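Local structure of flavodoxin (Lactobacillus reuteri, 5VEG) at residues Phe135-Ala138 with Phe139-Ala142; Thr63-Ile67 with Ser68-Val72; Asp99-Asp102 with Asp103-Thr107; Asn43-Glu46 with Val47-Val51. The protein binds flavin mononucleotide and probably serves as a low-potential electron donor to redox enzymes, in association with a 1,2-propanediol utilization microcompartment. All blocks are in the same frame, centred on the assembly; numbering follows the deposited sequence.

Interaction 1: residues Phe135-Ala138 with Phe139-Ala142; sequences FDDA and FKKA
The ring of F139 leans obliquely against the helix backbone, F139 CD2 lying 3.2 Å from F135 O, the same carbonyl that takes the F139 N-H in a bond of 2.9 Å. Y114 stacks on the F139 ring, while the F135 ring meets Y101 edge-to-face; both rings are buried. The other flat group is the D136 carboxylate. K140 NZ reaches D136 OD1 on the anti side, 26° out of the carboxylate plane and 2.8 Å away. Two things bring the ends together: D136 CG stands anti to its backbone N (chi1 -163°), and the K140 chain, which rises past D136 O, bends at its last torsion. K140 NZ also has a weak, longer bond of 3.4 Å to D137 OD1, so one lysine ties two successive acids into a salt-bridge network. Y114 OH bonds D136 OD1 as well and probably steadies the carboxylate. Farther along, K141 CG packs 3.1 Å from D137 O, and A142 N closes on A138 O. These are i to i+3 and i to i+4 contacts near the C-terminal end of helix 130-141, an amphipathic helix that forms the crossover between strands 113-120 and 145-154 of the flavodoxin fold.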
loop_
_atom_site.group_PDB
_atom_site.type_symbol
_atom_site.label_atom_id
_atom_site.label_comp_id
_atom_site.label_asym_id
_atom_site.label_seq_id
_atom_site.Cartn_x
_atom_site.Cartn_y
_atom_site.Cartn_z
ATOM N N PHE A 135 3.840 -4.817 -5.987
ATOM C CA PHE A 135 2.476 -4.295 -5.952
ATOM C C PHE A 135 2.336 -3.038 -6.791
ATOM O O PHE A 135 1.281 -2.818 -7.405
ATOM C CB PHE A 135 2.020 -4.042 -4.518
ATOM C CG PHE A 135 1.387 -5.248 -3.881
ATOM C CD1 PHE A 135 0.056 -5.575 -4.151
ATOM C CD2 PHE A 135 2.125 -6.079 -3.054
ATOM C CE1 PHE A 135 -0.528 -6.687 -3.586
ATOM C CE2 PHE A 135 1.550 -7.205 -2.479
ATOM C CZ PHE A 135 0.220 -7.512 -2.745
ATOM N N ASP A 136 3.382 -2.209 -6.836
ATOM C CA ASP A 136 3.343 -1.041 -7.705
ATOM C C ASP A 136 3.221 -1.458 -9.167
ATOM O O ASP A 136 2.413 -0.896 -9.923
ATOM C CB ASP A 136 4.583 -0.174 -7.492
ATOM C CG ASP A 136 4.397 1.229 -8.038
ATOM O OD1 ASP A 136 4.386 1.371 -9.268
ATOM O OD2 ASP A 136 4.232 2.177 -7.241
ATOM N N ASP A 137 4.008 -2.452 -9.579
ATOM C CA ASP A 137 3.843 -3.015 -10.917
ATOM C C ASP A 137 2.442 -3.597 -11.117
ATOM O O ASP A 137 1.845 -3.429 -12.183
ATOM C CB ASP A 137 4.908 -4.085 -11.171
ATOM C CG ASP A 137 6.285 -3.487 -11.450
ATOM O OD1 ASP A 137 6.380 -2.268 -11.710
ATOM O OD2 ASP A 137 7.271 -4.243 -11.419
ATOM N N ALA A 138 1.899 -4.300 -10.120
ATOM C CA ALA A 138 0.577 -4.889 -10.317
ATOM C C ALA A 138 -0.476 -3.811 -10.548
ATOM O O ALA A 138 -1.366 -3.965 -11.400
ATOM C CB ALA A 138 0.184 -5.761 -9.128
ATOM N N PHE A 139 -0.408 -2.723 -9.777
ATOM C CA PHE A 139 -1.348 -1.625 -9.980
ATOM C C PHE A 139 -1.190 -1.031 -11.373
ATOM O O PHE A 139 -2.177 -0.637 -12.007
ATOM C CB PHE A 139 -1.140 -0.550 -8.908
ATOM C CG PHE A 139 -1.883 -0.813 -7.608
ATOM C CD1 PHE A 139 -3.272 -0.894 -7.588
ATOM C CD2 PHE A 139 -1.187 -0.957 -6.407
ATOM C CE1 PHE A 139 -3.953 -1.108 -6.398
ATOM C CE2 PHE A 139 -1.847 -1.175 -5.225
ATOM C CZ PHE A 139 -3.237 -1.253 -5.214
ATOM N N LYS A 140 0.049 -0.967 -11.866
ATOM C CA LYS A 140 0.295 -0.446 -13.207
ATOM C C LYS A 140 -0.376 -1.309 -14.268
ATOM O O LYS A 140 -1.055 -0.785 -15.158
ATOM C CB LYS A 140 1.798 -0.347 -13.479
ATOM C CG LYS A 140 2.524 0.749 -12.718
ATOM C CD LYS A 140 3.854 1.102 -13.403
ATOM C CE LYS A 140 4.782 1.910 -12.492
ATOM N NZ LYS A 140 5.697 1.037 -11.681
ATOM N N LYS A 141 -0.192 -2.638 -14.202
ATOM C CA LYS A 141 -0.862 -3.519 -15.162
ATOM C C LYS A 141 -2.377 -3.404 -15.058
ATOM O O LYS A 141 -3.084 -3.553 -16.060
ATOM C CB LYS A 141 -0.470 -4.989 -14.957
ATOM C CG LYS A 141 0.933 -5.242 -14.483
ATOM C CD LYS A 141 1.923 -5.360 -15.631
ATOM C CE LYS A 141 3.357 -5.222 -15.123
ATOM N NZ LYS A 141 3.863 -3.818 -15.291
ATOM N N ALA A 142 -2.892 -3.175 -13.855
ATOM C CA ALA A 142 -4.328 -3.037 -13.678
ATOM C C ALA A 142 -4.861 -1.736 -14.253
ATOM O O ALA A 142 -6.083 -1.574 -14.342
ATOM C CB ALA A 142 -4.677 -3.128 -12.195
#

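Interaction 2: residues Thr63-Ile67 with Ser68-Val72; sequences TESEI and SQTDV
E66 folds its carboxylate back over S68 where edge strand 60-66 of the parallel flavodoxin sheet runs out into a short 3-10 turn and then a loop. From CB the chain first leaves anti to the backbone N (chi1 -168°), then bends sharply at chi2 (-95°), which swings E66 CD round until it lies 3.2 Å from S68 N. The two oxygens divide the work. E66 OE1 accepts the S68 N-H at 3.0 Å, the donor standing well above the carboxylate plane, and E66 OE2 takes S68 OG in a bond modelled as very short, 2.5 Å. OE2 also has the aliphatic CG of Q69 against it. Backbone and hydroxyl of one serine thus hold the glutamate tip, which probably limits its rotation.

Across the turn, T70 N bonds I67 O at 3.2 Å, and the T70 side chain comes back toward the strand. S65 OG, hydrogen-bonded to H34 NE2 of the neighbouring strand 31-38, sits 2.7 Å from T70 OG1, while I67 turns inward onto F100 of helix 98-105. The loop leads on to D71 at the N-cap position of helix 72-75. The E66 carbonyl is gripped twice: T70 OG1 donates to E66 O at 2.6 Å and Q69 N at 3.1 Å, from opposite faces of the carbonyl plane.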
loop_
_atom_site.group_PDB
_atom_site.type_symbol
_atom_site.label_atom_id
_atom_site.label_comp_id
_atom_site.label_asym_id
_atom_site.label_seq_id
_atom_site.Cartn_x
_atom_site.Cartn_y
_atom_site.Cartn_z
ATOM N N THR A 63 -11.253 2.726 4.691
ATOM C CA THR A 63 -11.387 1.349 5.142
ATOM C C THR A 63 -9.992 0.739 5.245
ATOM O O THR A 63 -9.159 0.932 4.352
ATOM C CB THR A 63 -12.248 0.542 4.169
ATOM O OG1 THR A 63 -13.460 1.260 3.903
ATOM C CG2 THR A 63 -12.580 -0.827 4.744
ATOM N N GLU A 64 -9.735 0.027 6.336
ATOM C CA GLU A 64 -8.453 -0.624 6.557
ATOM C C GLU A 64 -8.706 -2.094 6.844
ATOM O O GLU A 64 -9.559 -2.423 7.671
ATOM C CB GLU A 64 -7.689 0.024 7.720
ATOM C CG GLU A 64 -6.282 -0.546 7.925
ATOM C CD GLU A 64 -5.497 0.125 9.058
ATOM O OE1 GLU A 64 -6.054 0.973 9.785
ATOM O OE2 GLU A 64 -4.306 -0.203 9.219
ATOM N N SER A 65 -7.973 -2.978 6.169
ATOM C CA SER A 65 -8.145 -4.404 6.424
ATOM C C SER A 65 -6.835 -5.139 6.177
ATOM O O SER A 65 -5.920 -4.619 5.538
ATOM C CB SER A 65 -9.264 -4.994 5.551
ATOM O OG SER A 65 -9.035 -4.711 4.184
ATOM N N GLU A 66 -6.747 -6.354 6.708
ATOM C CA GLU A 66 -5.605 -7.222 6.449
ATOM C C GLU A 66 -5.791 -7.941 5.115
ATOM O O GLU A 66 -6.913 -8.269 4.713
ATOM C CB GLU A 66 -5.435 -8.246 7.576
ATOM C CG GLU A 66 -4.104 -9.025 7.552
ATOM C CD GLU A 66 -4.241 -10.358 6.849
ATOM O OE1 GLU A 66 -3.301 -10.754 6.138
ATOM O OE2 GLU A 66 -5.305 -11.009 6.987
ATOM N N ILE A 67 -4.671 -8.201 4.436
ATOM C CA ILE A 67 -4.745 -8.615 3.037
ATOM C C ILE A 67 -5.428 -9.975 2.894
ATOM O O ILE A 67 -6.190 -10.196 1.950
ATOM C CB ILE A 67 -3.344 -8.598 2.400
ATOM C CG1 ILE A 67 -3.438 -8.689 0.878
ATOM C CG2 ILE A 67 -2.440 -9.699 2.973
ATOM C CD1 ILE A 67 -2.204 -8.111 0.178
ATOM N N SER A 68 -5.185 -10.898 3.822
ATOM C CA SER A 68 -5.739 -12.237 3.664
ATOM C C SER A 68 -7.239 -12.285 3.928
ATOM O O SER A 68 -7.882 -13.256 3.525
ATOM C CB SER A 68 -5.034 -13.232 4.581
ATOM O OG SER A 68 -5.617 -13.223 5.871
ATOM N N GLN A 69 -7.804 -11.271 4.588
ATOM C CA GLN A 69 -9.244 -11.178 4.814
ATOM C C GLN A 69 -9.945 -10.247 3.827
ATOM O O GLN A 69 -11.086 -9.850 4.076
ATOM C CB GLN A 69 -9.531 -10.685 6.237
ATOM C CG GLN A 69 -8.839 -11.452 7.338
ATOM C CD GLN A 69 -9.656 -12.623 7.829
ATOM O OE1 GLN A 69 -10.231 -13.371 7.034
ATOM N NE2 GLN A 69 -9.703 -12.801 9.148
ATOM N N THR A 70 -9.290 -9.861 2.736
ATOM C CA THR A 70 -9.812 -8.836 1.841
ATOM C C THR A 70 -9.893 -9.395 0.432
ATOM O O THR A 70 -8.927 -9.993 -0.056
ATOM C CB THR A 70 -8.934 -7.576 1.860
ATOM O OG1 THR A 70 -8.697 -7.178 3.216
ATOM C CG2 THR A 70 -9.608 -6.435 1.113
ATOM N N ASP A 71 -11.047 -9.217 -0.207
ATOM C CA ASP A 71 -11.212 -9.548 -1.613
ATOM C C ASP A 71 -11.017 -8.296 -2.459
ATOM O O ASP A 71 -11.499 -7.215 -2.109
ATOM C CB ASP A 71 -12.588 -10.167 -1.870
ATOM C CG ASP A 71 -12.806 -11.448 -1.065
ATOM O OD1 ASP A 71 -11.960 -12.371 -1.184
ATOM O OD2 ASP A 71 -13.806 -11.525 -0.307
ATOM N N VAL A 72 -10.286 -8.444 -3.568
ATOM C CA VAL A 72 -10.059 -7.313 -4.462
ATOM C C VAL A 72 -11.375 -6.690 -4.910
ATOM O O VAL A 72 -11.474 -5.467 -5.042
ATOM C CB VAL A 72 -9.201 -7.749 -5.668
ATOM C CG1 VAL A 72 -9.207 -6.672 -6.762
ATOM C CG2 VAL A 72 -7.758 -8.066 -5.215
#

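Interaction 3: residues Asp99-Asp102 with Asp103-Thr107; sequences DFYD and DLQST. With CD (cadmium ion), chain E; NA (sodium ion), chain F.
D99 and D103, one helical turn apart, hold a cadmium ion between them. D99 chelates it with both oxygens, OD1 at 2.5 Å and OD2 at 2.6 Å, while D103 gives only OD2, 2.4 Å from the metal, its carboxylate plane 83° from that of D99. A water adds a further ligand. The shared metal probably offsets the repulsion between D99 OD2 and D103 OD2. D99 OD1 also binds a sodium ion at 2.3 Å, so it bridges the two metals, and D99 O takes the D103 N-H in a nearly straight bond of 2.7 Å. F100 follows, with F100 CE1 packed 4.1 Å from L104 CD1. At Y101 the aliphatic CG of Q105 passes the backbone carbonyl and brings the amide over one face of the phenol ring, the two planes 58° apart. D102 joins the metal site at second hand: the water on the sodium donates to D102 OD2 at 2.6 Å and to D103 OD1, bridging two acids. Past the last turn, T107 OG1 folds back to D103 O at 2.7 Å. Helix 98-105 is the crossover between strands 80-85 and 113-120; F100 meets F75 of helix 72-75 edge-to-face, Q105 lies on A138 of helix 130-141, and L104 touches both of these helices.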
loop_
_atom_site.group_PDB
_atom_site.type_symbol
_atom_site.label_atom_id
_atom_site.label_comp_id
_atom_site.label_asym_id
_atom_site.label_seq_id
_atom_site.Cartn_x
_atom_site.Cartn_y
_atom_site.Cartn_z
ATOM N N ASP A 99 -2.846 -14.334 -3.641
ATOM C CA ASP A 99 -4.107 -14.329 -4.371
ATOM C C ASP A 99 -4.585 -12.908 -4.645
ATOM O O ASP A 99 -4.922 -12.558 -5.788
ATOM C CB ASP A 99 -5.149 -15.101 -3.586
ATOM C CG ASP A 99 -6.476 -15.067 -4.266
ATOM O OD1 ASP A 99 -6.516 -15.457 -5.446
ATOM O OD2 ASP A 99 -7.435 -14.596 -3.639
ATOM N N PHE A 100 -4.614 -12.075 -3.600
ATOM C CA PHE A 100 -4.918 -10.655 -3.740
ATOM C C PHE A 100 -4.052 -10.002 -4.805
ATOM O O PHE A 100 -4.553 -9.270 -5.665
ATOM C CB PHE A 100 -4.721 -9.969 -2.384
ATOM C CG PHE A 100 -5.202 -8.535 -2.324
ATOM C CD1 PHE A 100 -4.432 -7.500 -2.850
ATOM C CD2 PHE A 100 -6.381 -8.218 -1.674
ATOM C CE1 PHE A 100 -4.856 -6.185 -2.761
ATOM C CE2 PHE A 100 -6.801 -6.907 -1.570
ATOM C CZ PHE A 100 -6.041 -5.893 -2.114
ATOM N N TYR A 101 -2.735 -10.236 -4.737
ATOM C CA TYR A 101 -1.806 -9.690 -5.725
ATOM C C TYR A 101 -2.190 -10.112 -7.141
ATOM O O TYR A 101 -2.259 -9.279 -8.051
ATOM C CB TYR A 101 -0.384 -10.148 -5.382
ATOM C CG TYR A 101 0.668 -9.946 -6.455
ATOM C CD1 TYR A 101 1.184 -8.679 -6.727
ATOM C CD2 TYR A 101 1.193 -11.030 -7.153
ATOM C CE1 TYR A 101 2.176 -8.499 -7.681
ATOM C CE2 TYR A 101 2.181 -10.862 -8.114
ATOM C CZ TYR A 101 2.676 -9.597 -8.372
ATOM O OH TYR A 101 3.656 -9.430 -9.332
ATOM N N ASP A 102 -2.433 -11.412 -7.347
ATOM C CA ASP A 102 -2.825 -11.904 -8.667
ATOM C C ASP A 102 -4.169 -11.323 -9.105
ATOM O O ASP A 102 -4.314 -10.858 -10.246
ATOM C CB ASP A 102 -2.862 -13.436 -8.650
ATOM C CG ASP A 102 -3.244 -14.036 -9.998
ATOM O OD1 ASP A 102 -2.568 -13.743 -11.009
ATOM O OD2 ASP A 102 -4.223 -14.812 -10.044
ATOM N N ASP A 103 -5.155 -11.304 -8.204
ATOM C CA ASP A 103 -6.457 -10.736 -8.554
ATOM C C ASP A 103 -6.357 -9.260 -8.913
ATOM O O ASP A 103 -7.112 -8.774 -9.763
ATOM C CB ASP A 103 -7.438 -10.911 -7.404
ATOM C CG ASP A 103 -7.807 -12.355 -7.165
ATOM O OD1 ASP A 103 -7.401 -13.250 -7.947
ATOM O OD2 ASP A 103 -8.512 -12.577 -6.176
ATOM N N LEU A 104 -5.447 -8.533 -8.265
ATOM C CA LEU A 104 -5.272 -7.113 -8.547
ATOM C C LEU A 104 -4.938 -6.879 -10.016
ATOM O O LEU A 104 -5.555 -6.036 -10.684
ATOM C CB LEU A 104 -4.167 -6.558 -7.651
ATOM C CG LEU A 104 -4.134 -5.098 -7.236
ATOM C CD1 LEU A 104 -5.439 -4.710 -6.557
ATOM C CD2 LEU A 104 -2.924 -4.901 -6.290
ATOM N N GLN A 105 -3.975 -7.640 -10.539
ATOM C CA GLN A 105 -3.552 -7.501 -11.930
ATOM C C GLN A 105 -4.612 -7.926 -12.929
ATOM O O GLN A 105 -4.529 -7.534 -14.095
ATOM C CB GLN A 105 -2.306 -8.328 -12.202
ATOM C CG GLN A 105 -1.332 -8.363 -11.088
ATOM C CD GLN A 105 -0.301 -9.451 -11.281
ATOM O OE1 GLN A 105 0.104 -10.108 -10.325
ATOM N NE2 GLN A 105 0.128 -9.649 -12.519
ATOM N N SER A 106 -5.580 -8.737 -12.521
ATOM C CA SER A 106 -6.638 -9.163 -13.420
ATOM C C SER A 106 -7.814 -8.201 -13.435
ATOM O O SER A 106 -8.754 -8.413 -14.207
ATOM C CB SER A 106 -7.125 -10.570 -13.037
ATOM O OG SER A 106 -6.032 -11.445 -12.800
ATOM N N THR A 107 -7.787 -7.153 -12.614
ATOM C CA THR A 107 -8.907 -6.235 -12.483
ATOM C C THR A 107 -8.625 -4.941 -13.238
ATOM O O THR A 107 -7.496 -4.445 -13.236
ATOM C CB THR A 107 -9.179 -5.947 -11.006
ATOM O OG1 THR A 107 -9.268 -7.188 -10.295
ATOM C CG2 THR A 107 -10.484 -5.201 -10.830
HETATM CD CD CD E . -8.987 -14.880 -5.657
HETATM NA NA NA F . -6.363 -17.201 -6.994
HETATM O O HOH W 1 -6.111 -15.379 -8.274
HETATM O O HOH W 2 -10.747 -13.756 -4.188
#

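Interaction 4: residues Asn43-Glu46 with Val47-Val51; sequences NNEE and VANIV. With FMN (flavin mononucleotide), chain D.
V47 lays its CG2 against the backbone of the previous turn, 3.3 Å from N43 O, which also accepts the V47 N-H. That turn opens helix 43-56, and its first residues grasp the phosphate end of the flavin mononucleotide. The backbone N-H of N43 donates to O1P at 2.9 Å and that of N44 to O2P at 2.8 Å. Both side chains join in. N43 ND2 reaches the ribityl hydroxyl O4' in an almost straight bond of 3.0 Å (173° at the hydrogen), and N44 ND2 gives a second bond to O2P, with a weak one to the ester oxygen O5'. With CG beside its own backbone N (chi1 -79°), N44 can point ND2 and its backbone N-H at the same phosphate oxygen. S119 N holds N44 OD1 from the other end, which probably fixes the rotation of the amide and directs ND2 to the ligand. The phosphate sits at the helix N terminus, where the helix dipole would be expected to favour it, and this phosphate grip is a hallmark of flavodoxins. Farther along, the N49 side chain passes the aliphatic CG of E45, while I50 CG1 packs 3.3 Å from E46 O. Helix 43-56 is the crossover between strands 31-38 and 60-66: A48 rests on V35 and Y37 of the first strand, V47 on A117 and S119 of strand 113-120, and V47, I50 and V51 lean on L165 of helix 159-176.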
loop_
_atom_site.group_PDB
_atom_site.type_symbol
_atom_site.label_atom_id
_atom_site.label_comp_id
_atom_site.label_asym_id
_atom_site.label_seq_id
_atom_site.Cartn_x
_atom_site.Cartn_y
_atom_site.Cartn_z
ATOM N N ASN A 43 4.967 -4.209 11.831
ATOM C CA ASN A 43 5.550 -2.996 11.266
ATOM C C ASN A 43 4.712 -2.463 10.104
ATOM O O ASN A 43 4.480 -1.258 10.006
ATOM C CB ASN A 43 6.994 -3.256 10.810
ATOM C CG ASN A 43 7.964 -3.378 11.988
ATOM O OD1 ASN A 43 7.674 -2.919 13.092
ATOM N ND2 ASN A 43 9.110 -4.020 11.754
ATOM N N ASN A 44 4.269 -3.343 9.210
ATOM C CA ASN A 44 3.493 -2.900 8.057
ATOM C C ASN A 44 2.063 -2.557 8.413
ATOM O O ASN A 44 1.431 -1.779 7.688
ATOM C CB ASN A 44 3.526 -3.966 6.976
ATOM C CG ASN A 44 4.811 -3.926 6.200
ATOM O OD1 ASN A 44 4.924 -3.179 5.233
ATOM N ND2 ASN A 44 5.801 -4.709 6.631
ATOM N N GLU A 45 1.538 -3.117 9.506
ATOM C CA GLU A 45 0.265 -2.633 10.026
ATOM C C GLU A 45 0.430 -1.246 10.629
ATOM O O GLU A 45 -0.447 -0.385 10.479
ATOM C CB GLU A 45 -0.291 -3.611 11.060
ATOM C CG GLU A 45 -1.531 -3.093 11.738
ATOM C CD GLU A 45 -2.148 -4.087 12.700
ATOM O OE1 GLU A 45 -1.691 -5.255 12.750
ATOM O OE2 GLU A 45 -3.113 -3.686 13.391
ATOM N N GLU A 46 1.557 -1.012 11.307
ATOM C CA GLU A 46 1.893 0.338 11.749
ATOM C C GLU A 46 1.947 1.305 10.570
ATOM O O GLU A 46 1.390 2.409 10.638
ATOM C CB GLU A 46 3.231 0.315 12.503
ATOM C CG GLU A 46 3.538 1.543 13.318
ATOM C CD GLU A 46 4.787 1.355 14.192
ATOM O OE1 GLU A 46 5.272 0.204 14.321
ATOM O OE2 GLU A 46 5.281 2.355 14.756
ATOM N N VAL A 47 2.594 0.902 9.470
ATOM C CA VAL A 47 2.664 1.765 8.286
ATOM C C VAL A 47 1.262 2.054 7.759
ATOM O O VAL A 47 0.913 3.203 7.464
ATOM C CB VAL A 47 3.542 1.125 7.198
ATOM C CG1 VAL A 47 3.421 1.904 5.854
ATOM C CG2 VAL A 47 5.020 1.021 7.671
ATOM N N ALA A 48 0.445 1.008 7.624
ATOM C CA ALA A 48 -0.936 1.201 7.186
ATOM C C ALA A 48 -1.695 2.140 8.130
ATOM O O ALA A 48 -2.437 3.020 7.677
ATOM C CB ALA A 48 -1.632 -0.158 7.076
ATOM N N ASN A 49 -1.512 1.972 9.445
ATOM C CA ASN A 49 -2.163 2.857 10.414
ATOM C C ASN A 49 -1.788 4.314 10.183
ATOM O O ASN A 49 -2.644 5.203 10.239
ATOM C CB ASN A 49 -1.785 2.459 11.846
ATOM C CG ASN A 49 -2.412 1.148 12.307
ATOM O OD1 ASN A 49 -3.295 0.579 11.657
ATOM N ND2 ASN A 49 -1.947 0.664 13.454
ATOM N N ILE A 50 -0.500 4.586 9.952
ATOM C CA ILE A 50 -0.071 5.960 9.716
ATOM C C ILE A 50 -0.710 6.509 8.449
ATOM O O ILE A 50 -1.117 7.673 8.402
ATOM C CB ILE A 50 1.467 6.035 9.652
ATOM C CG1 ILE A 50 2.062 5.644 11.015
ATOM C CG2 ILE A 50 1.920 7.424 9.212
ATOM C CD1 ILE A 50 3.567 5.263 10.980
ATOM N N VAL A 51 -0.806 5.685 7.403
ATOM C CA VAL A 51 -1.404 6.154 6.155
ATOM C C VAL A 51 -2.902 6.396 6.340
ATOM O O VAL A 51 -3.444 7.402 5.868
ATOM C CB VAL A 51 -1.114 5.156 5.016
ATOM C CG1 VAL A 51 -1.848 5.575 3.744
ATOM C CG2 VAL A 51 0.426 5.042 4.754
HETATM N N1 FMN D . 13.004 -7.399 4.260
HETATM C C2 FMN D . 13.245 -6.986 2.966
HETATM O O2 FMN D . 13.087 -5.806 2.669
HETATM N N3 FMN D . 13.675 -7.887 2.014
HETATM C C4 FMN D . 13.871 -9.212 2.345
HETATM O O4 FMN D . 14.248 -9.990 1.475
HETATM C C4A FMN D . 13.637 -9.644 3.651
HETATM N N5 FMN D . 13.824 -10.968 4.010
HETATM C C5A FMN D . 13.572 -11.353 5.321
HETATM C C6 FMN D . 13.755 -12.682 5.719
HETATM C C7 FMN D . 13.503 -13.065 7.041
HETATM C C7M FMN D . 13.699 -14.492 7.477
HETATM C C8 FMN D . 13.079 -12.123 7.971
HETATM C C8M FMN D . 12.814 -12.537 9.392
HETATM C C9 FMN D . 12.899 -10.797 7.586
HETATM C C9A FMN D . 13.135 -10.425 6.263
HETATM N N10 FMN D . 12.940 -9.112 5.898
HETATM C C10 FMN D . 13.202 -8.722 4.603
HETATM C "C1'" FMN D . 12.531 -8.112 6.939
HETATM C "C2'" FMN D . 11.047 -7.816 7.110
HETATM O "O2'" FMN D . 10.525 -7.414 5.870
HETATM C "C3'" FMN D . 11.009 -6.635 8.062
HETATM O "O3'" FMN D . 11.423 -7.006 9.363
HETATM C "C4'" FMN D . 9.636 -6.000 8.150
HETATM O "O4'" FMN D . 9.732 -4.863 8.971
HETATM C "C5'" FMN D . 8.643 -6.956 8.789
HETATM O "O5'" FMN D . 7.371 -6.360 8.655
HETATM P P FMN D . 6.134 -6.844 9.566
HETATM O O1P FMN D . 6.456 -6.510 11.006
HETATM O O2P FMN D . 4.924 -6.047 9.112
HETATM O O3P FMN D . 5.943 -8.326 9.443
#

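From the N terminus the order is interaction 4, 2, 3, then 1. Each joins adjoining pieces of chain and closes no more than a helical turn or a short loop, so the four stand in series, with none nested or crossing. Interaction 4, on the crossover after the first strand, meets interaction 2 where A48 CB lies 3.4 Å from E64 OE2. Interaction 2 leads the chain to the other helical layer: V72 packs on F100 and D103 of interaction 3, and I67 on F135 of interaction 1. Interactions 3 and 1, centres about 9 Å apart, join neighbouring helices through A138 on Y101. Both lie across the chain's centre from interaction 4.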